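Local coordinates for protein terminase, large subunit (Enterobacteria phage P22, PDB 4DKW) that drives ATP-powered packaging of viral DNA into empty capsids and cuts the genome through its C-terminal nuclease domain, the part present in this chain, using magnesium ions, at residues R6-P11 with D134-G139; V28-D33 with K75-K80; A84-G89 with T176-M181. All blocks are in the same frame, centred on the assembly; numbering follows the deposited sequence.

Contact 1. Residues R6-P11 with D134-G139; sequences RIFQIP and DLMLEG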
ATOM      1  N   ARG A   6       2.611  14.944  14.038  1.00 36.37           N
ATOM      2  CA  ARG A   6       2.497  14.172  12.811  1.00 33.42           C
ATOM      3  C   ARG A   6       3.677  13.236  12.610  1.00 37.30           C
ATOM      4  O   ARG A   6       4.809  13.549  12.993  1.00 39.23           O
ATOM      5  CB  ARG A   6       2.335  15.086  11.603  1.00 33.46           C
ATOM      6  CG  ARG A   6       0.926  15.606  11.447  1.00 42.89           C
ATOM      7  CD  ARG A   6       0.812  16.473  10.214  1.00 53.28           C
ATOM      8  NE  ARG A   6       1.495  15.840   9.088  1.00 56.86           N
ATOM      9  CZ  ARG A   6       1.558  16.355   7.863  1.00 56.03           C
ATOM     10  NH1 ARG A   6       0.977  17.519   7.591  1.00 63.83           N
ATOM     11  NH2 ARG A   6       2.203  15.702   6.908  1.00 44.17           N
ATOM     12  N   ILE A   7       3.391  12.080  12.015  1.00 32.73           N
ATOM     13  CA  ILE A   7       4.381  11.047  11.788  1.00 30.71           C
ATOM     14  C   ILE A   7       5.301  11.431  10.630  1.00 32.14           C
ATOM     15  O   ILE A   7       6.520  11.292  10.731  1.00 35.40           O
ATOM     16  CB  ILE A   7       3.695   9.677  11.557  1.00 30.06           C
ATOM     17  CG1 ILE A   7       3.247   9.099  12.904  1.00 30.69           C
ATOM     18  CG2 ILE A   7       4.628   8.720  10.863  1.00 29.17           C
ATOM     19  CD1 ILE A   7       2.342   7.894  12.816  1.00 30.44           C
ATOM     20  N   PHE A   8       4.716  11.930   9.544  1.00 31.86           N
ATOM     21  CA  PHE A   8       5.489  12.404   8.395  1.00 30.62           C
ATOM     22  C   PHE A   8       5.498  13.940   8.359  1.00 35.98           C
ATOM     23  O   PHE A   8       4.612  14.571   7.779  1.00 37.95           O
ATOM     24  CB  PHE A   8       4.927  11.839   7.079  1.00 28.78           C
ATOM     25  CG  PHE A   8       4.926  10.324   7.006  1.00 28.67           C
ATOM     26  CD1 PHE A   8       6.120   9.611   6.971  1.00 27.50           C
ATOM     27  CD2 PHE A   8       3.730   9.618   6.946  1.00 27.72           C
ATOM     28  CE1 PHE A   8       6.124   8.229   6.904  1.00 26.89           C
ATOM     29  CE2 PHE A   8       3.729   8.235   6.870  1.00 27.12           C
ATOM     30  CZ  PHE A   8       4.929   7.541   6.852  1.00 26.71           C
ATOM     31  N   GLN A   9       6.491  14.548   8.999  1.00 36.47           N
ATOM     32  CA  GLN A   9       6.603  16.002   8.982  1.00 41.88           C
ATOM     33  C   GLN A   9       7.394  16.468   7.766  1.00 46.54           C
ATOM     34  O   GLN A   9       8.499  17.005   7.875  1.00 47.36           O
ATOM     35  CB  GLN A   9       7.206  16.527  10.281  1.00 45.79           C
ATOM     36  CG  GLN A   9       6.199  16.561  11.410  1.00 57.54           C
ATOM     37  CD  GLN A   9       6.762  17.132  12.686  1.00 66.99           C
ATOM     38  OE1 GLN A   9       7.973  17.268  12.833  1.00 69.91           O
ATOM     39  NE2 GLN A   9       5.881  17.470  13.624  1.00 73.85           N
ATOM     40  N   ILE A  10       6.787  16.250   6.605  1.00 43.58           N
ATOM     41  CA  ILE A  10       7.413  16.470   5.320  1.00 42.03           C
ATOM     42  C   ILE A  10       6.385  17.203   4.470  1.00 44.86           C
ATOM     43  O   ILE A  10       5.208  16.843   4.473  1.00 45.54           O
ATOM     44  CB  ILE A  10       7.818  15.112   4.686  1.00 31.12           C
ATOM     45  CG1 ILE A  10       8.783  14.369   5.617  1.00 29.97           C
ATOM     46  CG2 ILE A  10       8.444  15.308   3.321  1.00 33.65           C
ATOM     47  CD1 ILE A  10       9.173  13.005   5.154  1.00 28.87           C
ATOM     48  N   PRO A  11       6.810  18.263   3.771  1.00 44.99           N
ATOM     49  CA  PRO A  11       5.900  18.966   2.858  1.00 46.11           C
ATOM     50  C   PRO A  11       5.372  18.026   1.775  1.00 39.50           C
ATOM     51  O   PRO A  11       6.181  17.408   1.083  1.00 44.05           O
ATOM     52  CB  PRO A  11       6.799  20.042   2.232  1.00 48.06           C
ATOM     53  CG  PRO A  11       7.910  20.229   3.217  1.00 43.88           C
ATOM     54  CD  PRO A  11       8.141  18.891   3.832  1.00 40.54           C
ATOM     55  N   ASP A 134      12.526   7.831   5.440  1.00 18.11           N
ATOM     56  CA  ASP A 134      13.869   8.009   4.885  1.00 24.64           C
ATOM     57  C   ASP A 134      13.785   8.195   3.388  1.00 22.23           C
ATOM     58  O   ASP A 134      14.407   9.096   2.841  1.00 27.38           O
ATOM     59  CB  ASP A 134      14.773   6.809   5.187  1.00 24.19           C
ATOM     60  CG  ASP A 134      15.168   6.724   6.640  1.00 34.13           C
ATOM     61  OD1 ASP A 134      14.990   7.717   7.380  1.00 37.50           O
ATOM     62  OD2 ASP A 134      15.676   5.654   7.036  1.00 41.23           O
ATOM     63  N   LEU A 135      13.008   7.338   2.730  1.00 26.44           N
ATOM     64  CA  LEU A 135      12.839   7.398   1.276  1.00 16.81           C
ATOM     65  C   LEU A 135      12.243   8.731   0.861  1.00 21.37           C
ATOM     66  O   LEU A 135      12.692   9.336  -0.107  1.00 27.59           O
ATOM     67  CB  LEU A 135      11.977   6.243   0.761  1.00 16.43           C
ATOM     68  CG  LEU A 135      12.531   4.821   0.943  1.00 22.84           C
ATOM     69  CD1 LEU A 135      11.483   3.775   0.565  1.00 19.10           C
ATOM     70  CD2 LEU A 135      13.776   4.650   0.099  1.00 22.49           C
ATOM     71  N   MET A 136      11.234   9.188   1.595  1.00 21.75           N
ATOM     72  CA  MET A 136      10.626  10.497   1.335  1.00 24.46           C
ATOM     73  C   MET A 136      11.644  11.620   1.416  1.00 23.63           C
ATOM     74  O   MET A 136      11.691  12.481   0.535  1.00 27.40           O
ATOM     75  CB  MET A 136       9.488  10.784   2.318  1.00 22.81           C
ATOM     76  CG  MET A 136       8.308   9.850   2.174  1.00 18.85           C
ATOM     77  SD  MET A 136       7.124  10.164   3.469  1.00 26.23           S
ATOM     78  CE  MET A 136       5.913   8.881   3.127  1.00 22.25           C
ATOM     79  N   LEU A 137      12.451  11.603   2.473  1.00 26.59           N
ATOM     80  CA  LEU A 137      13.439  12.647   2.734  1.00 25.47           C
ATOM     81  C   LEU A 137      14.554  12.648   1.689  1.00 25.28           C
ATOM     82  O   LEU A 137      15.068  13.698   1.311  1.00 26.81           O
ATOM     83  CB  LEU A 137      14.016  12.469   4.146  1.00 23.12           C
ATOM     84  CG  LEU A 137      13.036  12.767   5.277  1.00 26.16           C
ATOM     85  CD1 LEU A 137      13.639  12.340   6.604  1.00 32.65           C
ATOM     86  CD2 LEU A 137      12.652  14.250   5.269  1.00 23.68           C
ATOM     87  N   GLU A 138      14.911  11.464   1.215  1.00 27.05           N
ATOM     88  CA  GLU A 138      15.971  11.319   0.214  1.00 27.84           C
ATOM     89  C   GLU A 138      15.468  11.571  -1.203  1.00 25.84           C
ATOM     90  O   GLU A 138      16.234  11.504  -2.158  1.00 31.26           O
ATOM     91  CB  GLU A 138      16.590   9.918   0.302  1.00 22.45           C
ATOM     92  CG  GLU A 138      17.228   9.633   1.649  1.00 26.88           C
ATOM     93  CD  GLU A 138      17.823   8.242   1.745  1.00 33.22           C
ATOM     94  OE1 GLU A 138      18.097   7.640   0.688  1.00 36.37           O
ATOM     95  OE2 GLU A 138      18.046   7.759   2.880  1.00 37.53           O
ATOM     96  N   GLY A 139      14.177  11.845  -1.341  1.00 24.40           N
ATOM     97  CA  GLY A 139      13.586  12.067  -2.652  1.00 21.26           C
ATOM     98  C   GLY A 139      13.325  10.775  -3.430  1.00 25.33           C
ATOM     99  O   GLY A 139      13.216  10.784  -4.666  1.00 24.28           O
TER
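Met-136, in the last turn of helix 125-137, reaches across to Phe-8 and Ile-10 in the loop that follows strand 5-6, and these three side chains account for most of the buried surface. The thioether is fully extended beyond CG (chi2 174°, chi3 -177°), which carries its sulfur and terminal methyl out to the phenyl ring. There Met-136 CE sits over the face, 3.9 Å from the centroid of the Phe-8 ring and displaced toward the CD1-CE1 rim, a CH-pi contact. The sulfur approaches more obliquely: Met-136 SD is 3.7 Å from Phe-8 CD1, so the pair also forms a Met-aromatic contact. On the opposite face of the same ring lies the CG2 methyl of the preceding Ile-7, so the phenyl group lies between two methyl groups. The ring of Phe-154, from helix 148-156, also meets it, the two planes nearly parallel.

Ile-10 uses its CD1 methyl as the probe. That methyl enters between the root of one helix side chain and the branch of the next, 3.6 Å from Met-136 CB and 3.7 Å from Leu-137 CD2. Leu-137 lies at the exposed margin of the contact, whereas Phe-8, Ile-10 and Met-136 are buried. The loop turns tightly between its two apolar anchors: Gln-9 is the centre of an inverse gamma turn, closed by a weak bond from Ile-10 N to Phe-8 O. Polar fastening comes from one turn earlier in the helix, where Arg-133 NH2 bonds to Ile-7 O. Just after the touching residues, the helix ends in a Schellman motif at Gly-139, which has positive phi. The whole is apolar packing of an N-terminal loop against a helix C-terminus of the RNase H-like nuclease domain, away from the metal site.

Contact 2. Residues V28-D33 with K75-K80; sequences VIDAQD and KSWANK. With MG (magnesium ion), chain E.
Asp-30 of strand 27-33 presses its carboxylate against Ala-78 at the end of helix 67-78, and here the packing is tight: Asp-30 OD2 lies 3.3 Å from Ala-78 CB and 3.4 Å from Ala-78 CA. Its CG stands anti to the carbonyl carbon (chi1 -88°), which carries the carboxylate toward the helix end. The indole of Trp-77 flanks the same oxygen, with Trp-77 CZ3 3.7 Å from Asp-30 OD2 in an oblique approach. These are van der Waals contacts; the buried acid finds its hydrogen bonds in the adjacent strand 40-48, OD2 with His-42 NE2 and OD1 with Gln-44 NE2. Gln-44 NE2 also bonds to Trp-77 O, joining strand and helix end through one amide.

Helix 67-78 is the connection of a beta-alpha-beta crossover in the RNase H-like fold, leading from strand 53-62 to the parallel strand 82-84 and passing over the sheet face that carries Asp-30. Its other side is loose: Lys-75 and Ser-76 are exposed and do not touch the strand. Strand 27-33 leaves the helix altogether as it runs on to catalytic Asp-33, whose OD2 binds magnesium at 2.1 Å alongside Asp-171. A metal-bound water, water 1, donates to Asp-33 OD1 over 2.6 Å.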
ATOM      1  N   VAL A  28       6.519  -3.611 -10.661  1.00 22.24           N
ATOM      2  CA  VAL A  28       5.148  -3.273 -10.287  1.00 21.44           C
ATOM      3  C   VAL A  28       4.611  -4.251  -9.248  1.00 21.04           C
ATOM      4  O   VAL A  28       4.762  -5.460  -9.393  1.00 24.97           O
ATOM      5  CB  VAL A  28       4.200  -3.294 -11.522  1.00 27.30           C
ATOM      6  CG1 VAL A  28       2.789  -2.887 -11.118  1.00 23.34           C
ATOM      7  CG2 VAL A  28       4.723  -2.383 -12.637  1.00 26.38           C
ATOM      8  N   ILE A  29       3.997  -3.720  -8.195  1.00 19.69           N
ATOM      9  CA  ILE A  29       3.346  -4.550  -7.184  1.00 19.12           C
ATOM     10  C   ILE A  29       2.104  -3.841  -6.653  1.00 21.53           C
ATOM     11  O   ILE A  29       2.061  -2.615  -6.564  1.00 20.15           O
ATOM     12  CB  ILE A  29       4.313  -4.948  -6.023  1.00 24.85           C
ATOM     13  CG1 ILE A  29       3.693  -6.042  -5.153  1.00 23.85           C
ATOM     14  CG2 ILE A  29       4.726  -3.738  -5.176  1.00 19.16           C
ATOM     15  CD1 ILE A  29       4.583  -6.522  -4.059  1.00 21.75           C
ATOM     16  N   ASP A  30       1.078  -4.627  -6.352  1.00 25.66           N
ATOM     17  CA  ASP A  30      -0.154  -4.108  -5.779  1.00 24.38           C
ATOM     18  C   ASP A  30      -0.217  -4.498  -4.316  1.00 27.70           C
ATOM     19  O   ASP A  30       0.507  -5.396  -3.867  1.00 28.63           O
ATOM     20  CB  ASP A  30      -1.377  -4.691  -6.504  1.00 25.16           C
ATOM     21  CG  ASP A  30      -1.788  -3.875  -7.711  1.00 25.76           C
ATOM     22  OD1 ASP A  30      -0.911  -3.238  -8.327  1.00 23.14           O
ATOM     23  OD2 ASP A  30      -2.992  -3.872  -8.042  1.00 30.24           O
ATOM     24  N   ALA A  31      -1.088  -3.827  -3.574  1.00 23.31           N
ATOM     25  CA  ALA A  31      -1.314  -4.212  -2.196  1.00 24.71           C
ATOM     26  C   ALA A  31      -2.747  -3.929  -1.778  1.00 28.12           C
ATOM     27  O   ALA A  31      -3.416  -3.056  -2.347  1.00 24.56           O
ATOM     28  CB  ALA A  31      -0.326  -3.527  -1.278  1.00 24.73           C
ATOM     29  N   GLN A  32      -3.202  -4.669  -0.772  1.00 29.98           N
ATOM     30  CA  GLN A  32      -4.582  -4.605  -0.308  1.00 32.62           C
ATOM     31  C   GLN A  32      -4.635  -4.397   1.203  1.00 32.06           C
ATOM     32  O   GLN A  32      -3.879  -5.015   1.948  1.00 34.01           O
ATOM     33  CB  GLN A  32      -5.310  -5.912  -0.661  1.00 29.47           C
ATOM     34  CG  GLN A  32      -6.789  -5.973  -0.246  1.00 31.26           C
ATOM     35  CD  GLN A  32      -7.696  -5.095  -1.106  1.00 31.14           C
ATOM     36  OE1 GLN A  32      -7.524  -5.012  -2.324  1.00 34.72           O
ATOM     37  NE2 GLN A  32      -8.669  -4.443  -0.473  1.00 28.34           N
ATOM     38  N   ASP A  33      -5.517  -3.509   1.649  1.00 28.92           N
ATOM     39  CA  ASP A  33      -5.904  -3.475   3.050  1.00 32.31           C
ATOM     40  C   ASP A  33      -7.369  -3.859   3.071  1.00 29.76           C
ATOM     41  O   ASP A  33      -8.171  -3.289   2.336  1.00 35.42           O
ATOM     42  CB  ASP A  33      -5.695  -2.090   3.689  1.00 28.38           C
ATOM     43  CG  ASP A  33      -5.984  -2.092   5.186  1.00 30.13           C
ATOM     44  OD1 ASP A  33      -5.660  -3.099   5.854  1.00 36.87           O
ATOM     45  OD2 ASP A  33      -6.543  -1.106   5.702  1.00 33.66           O
ATOM     46  N   LYS A  75      -9.530  -3.418 -11.737  1.00 45.01           N
ATOM     47  CA  LYS A  75      -8.938  -4.470 -12.578  1.00 44.02           C
ATOM     48  C   LYS A  75      -8.182  -3.949 -13.796  1.00 41.80           C
ATOM     49  O   LYS A  75      -7.283  -4.629 -14.294  1.00 35.54           O
ATOM     50  CB  LYS A  75      -9.970  -5.513 -13.023  1.00 43.81           C
ATOM     51  CG  LYS A  75     -11.103  -4.982 -13.878  1.00 46.99           C
ATOM     52  CD  LYS A  75     -12.110  -6.085 -14.142  1.00 53.72           C
ATOM     53  CE  LYS A  75     -13.296  -5.583 -14.943  1.00 64.36           C
ATOM     54  NZ  LYS A  75     -12.867  -5.094 -16.279  1.00 72.74           N
ATOM     55  N   SER A  76      -8.540  -2.755 -14.265  1.00 40.48           N
ATOM     56  CA  SER A  76      -7.868  -2.156 -15.417  1.00 40.07           C
ATOM     57  C   SER A  76      -6.371  -1.990 -15.172  1.00 41.31           C
ATOM     58  O   SER A  76      -5.565  -2.193 -16.084  1.00 41.89           O
ATOM     59  CB  SER A  76      -8.508  -0.817 -15.819  1.00 40.51           C
ATOM     60  OG  SER A  76      -8.521   0.108 -14.744  1.00 41.23           O
ATOM     61  N   TRP A  77      -6.002  -1.631 -13.940  1.00 38.99           N
ATOM     62  CA  TRP A  77      -4.589  -1.528 -13.570  1.00 30.39           C
ATOM     63  C   TRP A  77      -4.072  -2.673 -12.680  1.00 31.46           C
ATOM     64  O   TRP A  77      -2.866  -2.965 -12.668  1.00 36.01           O
ATOM     65  CB  TRP A  77      -4.235  -0.142 -12.978  1.00 27.91           C
ATOM     66  CG  TRP A  77      -5.149   0.401 -11.899  1.00 30.69           C
ATOM     67  CD1 TRP A  77      -6.256   1.187 -12.079  1.00 29.68           C
ATOM     68  CD2 TRP A  77      -5.010   0.232 -10.475  1.00 33.85           C
ATOM     69  NE1 TRP A  77      -6.818   1.502 -10.862  1.00 26.45           N
ATOM     70  CE2 TRP A  77      -6.074   0.932  -9.864  1.00 27.03           C
ATOM     71  CE3 TRP A  77      -4.097  -0.446  -9.659  1.00 26.95           C
ATOM     72  CZ2 TRP A  77      -6.242   0.974  -8.478  1.00 26.76           C
ATOM     73  CZ3 TRP A  77      -4.269  -0.401  -8.282  1.00 20.51           C
ATOM     74  CH2 TRP A  77      -5.334   0.297  -7.708  1.00 23.32           C
ATOM     75  N   ALA A  78      -4.978  -3.327 -11.955  1.00 31.79           N
ATOM     76  CA  ALA A  78      -4.598  -4.378 -11.011  1.00 27.70           C
ATOM     77  C   ALA A  78      -4.406  -5.747 -11.668  1.00 30.76           C
ATOM     78  O   ALA A  78      -3.836  -6.648 -11.067  1.00 30.84           O
ATOM     79  CB  ALA A  78      -5.619  -4.467  -9.884  1.00 27.26           C
ATOM     80  N   ASN A  79      -4.893  -5.903 -12.895  1.00 32.53           N
ATOM     81  CA  ASN A  79      -4.861  -7.191 -13.580  1.00 33.92           C
ATOM     82  C   ASN A  79      -3.455  -7.788 -13.694  1.00 36.61           C
ATOM     83  O   ASN A  79      -2.540  -7.139 -14.202  1.00 36.77           O
ATOM     84  CB  ASN A  79      -5.503  -7.067 -14.963  1.00 34.84           C
ATOM     85  CG  ASN A  79      -5.793  -8.408 -15.594  1.00 40.43           C
ATOM     86  OD1 ASN A  79      -6.096  -9.382 -14.909  1.00 45.86           O
ATOM     87  ND2 ASN A  79      -5.700  -8.463 -16.912  1.00 43.23           N
ATOM     88  N   LYS A  80      -3.308  -9.020 -13.204  1.00 38.22           N
ATOM     89  CA  LYS A  80      -2.062  -9.799 -13.265  1.00 37.89           C
ATOM     90  C   LYS A  80      -0.932  -9.314 -12.349  1.00 33.32           C
ATOM     91  O   LYS A  80       0.148  -9.903 -12.332  1.00 39.11           O
ATOM     92  CB  LYS A  80      -1.563  -9.948 -14.710  1.00 35.80           C
ATOM     93  CG  LYS A  80      -2.282 -11.008 -15.512  1.00 47.50           C
ATOM     94  CD  LYS A  80      -2.905 -10.418 -16.767  1.00 62.86           C
ATOM     95  CE  LYS A  80      -1.876  -9.688 -17.619  1.00 74.33           C
ATOM     96  NZ  LYS A  80      -2.462  -9.135 -18.878  1.00 79.89           N
TER
HETATM   97 MG    MG E 501      -7.574  -0.765   7.496  1.00 36.78          MG
HETATM   98  O   HOH W   1      -7.152  -2.672   7.904  1.00 30.00           O
HETATM   99  O   HOH W   2      -8.851  -0.029   9.066  1.00 40.27           O

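Contact 3. Residues A84-G89 with T176-M181; sequences AWPHDG and TRYGYM
The phenol ring of Tyr-178 turns one face to Pro-86, whose backbone N lies over that face, with the pyrrolidine plane tilted by about 30° from the phenol. This places helix 171-181 of the RNase H-like fold, which packs on one face of the central sheet, over the end of strand 82-84 and the loop that leaves it. The proline atoms gather over the side of the ring bearing CD2 and CE2: Pro-86 CB is 3.5 Å from Tyr-178 CE2, and Pro-86 CG is 3.7 Å from the same atom. Toward the outer end of the ring, Pro-86 CB also meets Tyr-178 OH at 3.5 Å. Another flat group, the imidazole of His-87, has Gly-89 O over one face, but this part of the loop is poorly ordered.

Pro-86 touches Asp-33, and the Tyr-178 side chain comes within about 7 Å of a bound magnesium ion, so the contact borders the nuclease site. The first torsion of the tyrosine (chi1 -58°) sets CG anti to the carbonyl carbon and brings the ring toward Pro-86.

At the strand end, Ala-84 packs on the helix backbone. It is held in the sheet by backbone bonds to Asp-30 and Gln-32 and points its methyl at the helix, while the next residue, Trp-85, points its CB away from the helix, and its NE1 hydrogen-bonds with Leu-112 O. Helix and strand come closest at Gly-179, whose CA is 5.6 Å from Ala-84 CA. The Ala-84 methyl rests on the helix backbone at the Tyr-178 carbonyl, with Ala-84 CB 3.4 Å from Tyr-178 O and 4.1 Å from Tyr-178 CB.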
ATOM      1  N   ALA A  84       0.119  -7.769  -2.319  1.00 30.88           N
ATOM      2  CA  ALA A  84       0.506  -7.961  -0.918  1.00 28.37           C
ATOM      3  C   ALA A  84      -0.710  -7.686  -0.032  1.00 30.03           C
ATOM      4  O   ALA A  84      -1.565  -6.879  -0.385  1.00 28.79           O
ATOM      5  CB  ALA A  84       1.683  -7.039  -0.539  1.00 23.41           C
ATOM      6  N   TRP A  85      -0.800  -8.371   1.103  1.00 30.76           N
ATOM      7  CA  TRP A  85      -1.967  -8.253   1.969  1.00 31.16           C
ATOM      8  C   TRP A  85      -1.623  -8.636   3.407  1.00 34.78           C
ATOM      9  O   TRP A  85      -0.688  -9.406   3.636  1.00 41.51           O
ATOM     10  CB  TRP A  85      -3.099  -9.126   1.436  1.00 28.13           C
ATOM     11  CG  TRP A  85      -2.677 -10.508   1.116  1.00 31.35           C
ATOM     12  CD1 TRP A  85      -2.197 -10.964  -0.069  1.00 33.11           C
ATOM     13  CD2 TRP A  85      -2.705 -11.630   2.002  1.00 31.25           C
ATOM     14  NE1 TRP A  85      -1.914 -12.315   0.021  1.00 33.78           N
ATOM     15  CE2 TRP A  85      -2.220 -12.744   1.284  1.00 37.61           C
ATOM     16  CE3 TRP A  85      -3.088 -11.799   3.333  1.00 26.57           C
ATOM     17  CZ2 TRP A  85      -2.112 -14.008   1.860  1.00 36.27           C
ATOM     18  CZ3 TRP A  85      -2.983 -13.047   3.898  1.00 33.87           C
ATOM     19  CH2 TRP A  85      -2.499 -14.138   3.163  1.00 36.92           C
ATOM     20  N   PRO A  86      -2.372  -8.092   4.383  1.00 36.05           N
ATOM     21  CA  PRO A  86      -2.031  -8.241   5.802  1.00 39.14           C
ATOM     22  C   PRO A  86      -2.661  -9.444   6.483  1.00 49.63           C
ATOM     23  O   PRO A  86      -3.323 -10.253   5.831  1.00 36.64           O
ATOM     24  CB  PRO A  86      -2.666  -7.002   6.416  1.00 31.40           C
ATOM     25  CG  PRO A  86      -3.911  -6.839   5.613  1.00 27.37           C
ATOM     26  CD  PRO A  86      -3.497  -7.155   4.202  1.00 29.16           C
ATOM     27  N   HIS A  87      -2.423  -9.529   7.794  1.00 69.53           N
ATOM     28  CA  HIS A  87      -3.217 -10.318   8.727  1.00 75.28           C
ATOM     29  C   HIS A  87      -2.726 -11.728   8.895  1.00 96.10           C
ATOM     30  O   HIS A  87      -3.190 -12.645   8.223  1.00106.50           O
ATOM     31  CB  HIS A  87      -4.683 -10.328   8.325  1.00 74.50           C
ATOM     32  CG  HIS A  87      -5.628 -10.010   9.436  1.00 88.74           C
ATOM     33  ND1 HIS A  87      -5.194  -9.687  10.709  1.00 98.19           N
ATOM     34  CD2 HIS A  87      -6.971  -9.968   9.467  1.00 97.05           C
ATOM     35  CE1 HIS A  87      -6.249  -9.462  11.472  1.00105.96           C
ATOM     36  NE2 HIS A  87      -7.341  -9.625  10.749  1.00106.94           N
ATOM     37  N   ASP A  88      -1.809 -11.906   9.837  1.00112.10           N
ATOM     38  CA  ASP A  88      -1.458 -13.256  10.270  1.00124.15           C
ATOM     39  C   ASP A  88      -2.444 -13.823  11.307  1.00132.97           C
ATOM     40  O   ASP A  88      -2.038 -14.286  12.378  1.00138.77           O
ATOM     41  CB  ASP A  88       0.005 -13.347  10.746  1.00126.15           C
ATOM     42  CG  ASP A  88       0.324 -12.370  11.871  1.00130.23           C
ATOM     43  OD1 ASP A  88      -0.620 -11.825  12.483  1.00134.89           O
ATOM     44  OD2 ASP A  88       1.520 -12.146  12.143  1.00128.32           O
ATOM     45  N   GLY A  89      -3.737 -13.776  10.975  1.00133.59           N
ATOM     46  CA  GLY A  89      -4.767 -14.401  11.790  1.00136.06           C
ATOM     47  C   GLY A  89      -5.670 -13.467  12.579  1.00137.68           C
ATOM     48  O   GLY A  89      -6.678 -12.964  12.070  1.00136.26           O
ATOM     49  N   THR A 176       0.148   0.715   1.199  1.00 25.72           N
ATOM     50  CA  THR A 176       1.406   1.175   0.631  1.00 19.86           C
ATOM     51  C   THR A 176       2.579   0.508   1.327  1.00 21.06           C
ATOM     52  O   THR A 176       3.509   0.036   0.685  1.00 25.18           O
ATOM     53  CB  THR A 176       1.550   2.698   0.733  1.00 18.28           C
ATOM     54  OG1 THR A 176       0.449   3.318   0.062  1.00 22.61           O
ATOM     55  CG2 THR A 176       2.842   3.154   0.076  1.00 25.94           C
ATOM     56  N   ARG A 177       2.508   0.447   2.649  1.00 21.54           N
ATOM     57  CA  ARG A 177       3.549  -0.160   3.455  1.00 18.55           C
ATOM     58  C   ARG A 177       3.679  -1.659   3.131  1.00 24.29           C
ATOM     59  O   ARG A 177       4.797  -2.182   3.011  1.00 22.49           O
ATOM     60  CB  ARG A 177       3.240   0.085   4.932  1.00 18.01           C
ATOM     61  CG  ARG A 177       4.442   0.105   5.839  1.00 24.76           C
ATOM     62  CD  ARG A 177       4.109   0.655   7.233  1.00 21.46           C
ATOM     63  NE  ARG A 177       2.739   0.344   7.644  1.00 25.83           N
ATOM     64  CZ  ARG A 177       2.322  -0.854   8.040  1.00 22.41           C
ATOM     65  NH1 ARG A 177       3.169  -1.875   8.085  1.00 17.93           N
ATOM     66  NH2 ARG A 177       1.051  -1.030   8.385  1.00 20.77           N
ATOM     67  N   TYR A 178       2.550  -2.339   2.946  1.00 21.52           N
ATOM     68  CA  TYR A 178       2.567  -3.768   2.572  1.00 23.61           C
ATOM     69  C   TYR A 178       3.223  -4.031   1.216  1.00 25.78           C
ATOM     70  O   TYR A 178       3.963  -5.007   1.057  1.00 26.53           O
ATOM     71  CB  TYR A 178       1.160  -4.383   2.568  1.00 17.44           C
ATOM     72  CG  TYR A 178       0.447  -4.269   3.891  1.00 28.57           C
ATOM     73  CD1 TYR A 178       1.149  -4.333   5.089  1.00 25.24           C
ATOM     74  CD2 TYR A 178      -0.931  -4.086   3.945  1.00 27.50           C
ATOM     75  CE1 TYR A 178       0.495  -4.218   6.299  1.00 26.33           C
ATOM     76  CE2 TYR A 178      -1.589  -3.974   5.147  1.00 28.62           C
ATOM     77  CZ  TYR A 178      -0.872  -4.045   6.320  1.00 28.95           C
ATOM     78  OH  TYR A 178      -1.529  -3.936   7.521  1.00 32.21           O
ATOM     79  N   GLY A 179       2.936  -3.172   0.241  1.00 20.78           N
ATOM     80  CA  GLY A 179       3.524  -3.292  -1.078  1.00 19.18           C
ATOM     81  C   GLY A 179       5.023  -3.083  -1.015  1.00 23.32           C
ATOM     82  O   GLY A 179       5.794  -3.806  -1.645  1.00 22.08           O
ATOM     83  N   TYR A 180       5.434  -2.084  -0.242  1.00 22.17           N
ATOM     84  CA  TYR A 180       6.843  -1.809  -0.025  1.00 19.18           C
ATOM     85  C   TYR A 180       7.564  -2.993   0.651  1.00 19.00           C
ATOM     86  O   TYR A 180       8.657  -3.397   0.241  1.00 19.38           O
ATOM     87  CB  TYR A 180       7.019  -0.513   0.782  1.00 20.08           C
ATOM     88  CG  TYR A 180       8.450  -0.275   1.208  1.00 24.73           C
ATOM     89  CD1 TYR A 180       9.395   0.158   0.297  1.00 15.37           C
ATOM     90  CD2 TYR A 180       8.856  -0.493   2.522  1.00 25.66           C
ATOM     91  CE1 TYR A 180      10.708   0.350   0.669  1.00 22.05           C
ATOM     92  CE2 TYR A 180      10.178  -0.287   2.914  1.00 15.77           C
ATOM     93  CZ  TYR A 180      11.092   0.129   1.973  1.00 23.62           C
ATOM     94  OH  TYR A 180      12.404   0.339   2.311  1.00 25.67           O
ATOM     95  N   MET A 181       6.950  -3.551   1.685  1.00 24.27           N
ATOM     96  CA  MET A 181       7.544  -4.672   2.409  1.00 22.34           C
ATOM     97  C   MET A 181       7.769  -5.865   1.500  1.00 27.05           C
ATOM     98  O   MET A 181       8.784  -6.565   1.602  1.00 26.33           O
ATOM     99  CB  MET A 181       6.648  -5.085   3.568  1.00 23.28           C
ATOM    100  CG  MET A 181       6.597  -4.059   4.687  1.00 26.03           C
ATOM    101  SD  MET A 181       5.265  -4.397   5.858  1.00 28.19           S
ATOM    102  CE  MET A 181       5.743  -6.003   6.461  1.00 16.73           C
TER

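From the N terminus, residues 6-11 open the loop that contact 1 closes only at 134-139, and which so encloses the whole of contact 2. Contact 2 spans 28-33 to 75-80, returning from the central strand through its hairpin neighbours to helix 67-78. Contact 3 begins just afterwards at 84-89 and closes at 176-181, beyond the end of contact 1, so contacts 1 and 3 cross. Contacts 2 and 3 meet along strand 27-33, paired with 82-84, where Ala-31 packs on Gly-179. Leu-135 packing on Tyr-180 connects contact 1 to contact 3, tying the N-terminal loop, through two helices, to the sheet.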